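Local coordinates for protein SecB-like chaperone Rv1957 (Mycobacterium tuberculosis, PDB 5MTW) that acts as the SecB-like chaperone of a toxin-antitoxin system, binding the antitoxin HigA1, preventing its aggregation and enabling neutralization of the toxin HigB1, at residues Ile144-Tyr147 / Val148-Thr152. Residues are numbered along the deposited sequence; the frame is centred on the assembly and turned at random.
Sequences IREY and VYDLT
Tyr147 reaches along its helix to lie obliquely against the isobutyl end of Leu151, one turn on, with ring atom CE2 3.8 Å from methyl CD2 of Leu151. Both belong to the long helix 125-154 of the SecB-like fold, which packs on the antiparallel sheet of its own chain and takes part in the tetramer interface. The Tyr147 side chain has CG opposite its backbone N (chi1 -174°), which carries the ring forward beside Leu151; tyrosine suits the place because its ring packs edge-to-face with Phe106 while its OH is hydrogen-bonded to Thr36 OG1. Regular i to i+4 backbone hydrogen bonds hold the turn, among them Leu151 N to Tyr147 O at 2.9 Å. The apolar, beta-branched side chain of Val148 packs on Leu78 and Phe106 of the sheet, its CG2 3.5 Å from Ile144 O. On the face that meets the other subunits the acidic Glu146 and Asp150 run side by side, their carboxylates turned 40° apart, with OE2 of Glu146 4.5 Å from OD2 of Asp150. Arginine probably offsets this like-charge approach: Arg154 of the third subunit forms a salt bridge with OE1 of Glu146, and Arg154 of the same chain one with OD1 of Asp150. The short side chain of Thr152 folds back, chi1 53°, and Thr152 OG1 donates a hydrogen bond of 2.8 Å to Val148 O, which also accepts from Thr152 N.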
# COMPACT_ATOMS: atom_id res chain seq x y z
N ILE A 144 6.83 6.00 6.02
CA ILE A 144 7.78 6.47 5.02
C ILE A 144 8.41 5.27 4.32
O ILE A 144 8.52 5.24 3.17
CB ILE A 144 8.90 7.37 5.61
CG1 ILE A 144 8.34 8.78 5.92
CG2 ILE A 144 10.07 7.49 4.64
CD1 ILE A 144 9.17 9.62 6.92
N ARG A 145 8.77 4.27 5.09
CA ARG A 145 9.34 3.06 4.53
C ARG A 145 8.34 2.30 3.61
O ARG A 145 8.69 1.80 2.55
CB ARG A 145 9.74 2.15 5.72
CG ARG A 145 10.19 0.76 5.33
CD ARG A 145 10.86 0.12 6.60
NE ARG A 145 11.28 -1.30 6.40
CZ ARG A 145 10.51 -2.35 6.58
NH1 ARG A 145 9.23 -2.23 6.91
NH2 ARG A 145 10.99 -3.56 6.42
N GLU A 146 7.08 2.23 4.05
CA GLU A 146 6.07 1.55 3.26
C GLU A 146 5.84 2.31 1.94
O GLU A 146 5.63 1.72 0.89
CB GLU A 146 4.76 1.38 4.00
CG GLU A 146 3.71 0.59 3.20
CD GLU A 146 2.93 1.44 2.20
OE1 GLU A 146 2.84 2.67 2.38
OE2 GLU A 146 2.38 0.90 1.19
N TYR A 147 5.89 3.64 2.00
CA TYR A 147 5.67 4.41 0.83
C TYR A 147 6.79 4.23 -0.22
O TYR A 147 6.53 4.19 -1.43
CB TYR A 147 5.44 5.93 1.24
CG TYR A 147 5.07 6.71 0.05
CD1 TYR A 147 3.86 6.48 -0.61
CD2 TYR A 147 5.91 7.67 -0.46
CE1 TYR A 147 3.52 7.18 -1.78
CE2 TYR A 147 5.59 8.36 -1.60
CZ TYR A 147 4.39 8.10 -2.26
OH TYR A 147 4.16 8.81 -3.47
N VAL A 148 8.04 4.17 0.25
CA VAL A 148 9.15 3.96 -0.60
C VAL A 148 9.06 2.59 -1.30
O VAL A 148 9.35 2.46 -2.44
CB VAL A 148 10.47 4.23 0.10
CG1 VAL A 148 11.66 3.81 -0.73
CG2 VAL A 148 10.63 5.74 0.40
N TYR A 149 8.60 1.60 -0.53
CA TYR A 149 8.51 0.25 -1.03
C TYR A 149 7.41 0.22 -2.11
O TYR A 149 7.56 -0.39 -3.15
CB TYR A 149 8.17 -0.72 0.12
CG TYR A 149 7.83 -2.09 -0.36
CD1 TYR A 149 8.82 -3.01 -0.69
CD2 TYR A 149 6.52 -2.49 -0.48
CE1 TYR A 149 8.48 -4.27 -1.07
CE2 TYR A 149 6.17 -3.76 -0.88
CZ TYR A 149 7.16 -4.66 -1.19
OH TYR A 149 6.82 -5.96 -1.61
N ASP A 150 6.31 0.91 -1.84
CA ASP A 150 5.16 0.90 -2.77
C ASP A 150 5.53 1.64 -4.07
O ASP A 150 5.27 1.16 -5.16
CB ASP A 150 3.94 1.47 -2.13
CG ASP A 150 2.77 1.71 -3.12
OD1 ASP A 150 2.77 2.74 -3.78
OD2 ASP A 150 1.88 0.88 -3.29
N LEU A 151 6.16 2.80 -3.90
CA LEU A 151 6.54 3.61 -5.04
C LEU A 151 7.52 2.98 -5.93
O LEU A 151 7.38 2.99 -7.21
CB LEU A 151 7.08 4.94 -4.49
CG LEU A 151 7.34 6.09 -5.43
CD1 LEU A 151 6.19 6.51 -6.38
CD2 LEU A 151 7.75 7.26 -4.50
N THR A 152 8.57 2.43 -5.36
CA THR A 152 9.55 1.83 -6.20
C THR A 152 8.98 0.69 -6.97
O THR A 152 9.34 0.50 -8.09
CB THR A 152 10.84 1.46 -5.43
OG1 THR A 152 10.49 0.66 -4.31
CG2 THR A 152 11.51 2.70 -4.95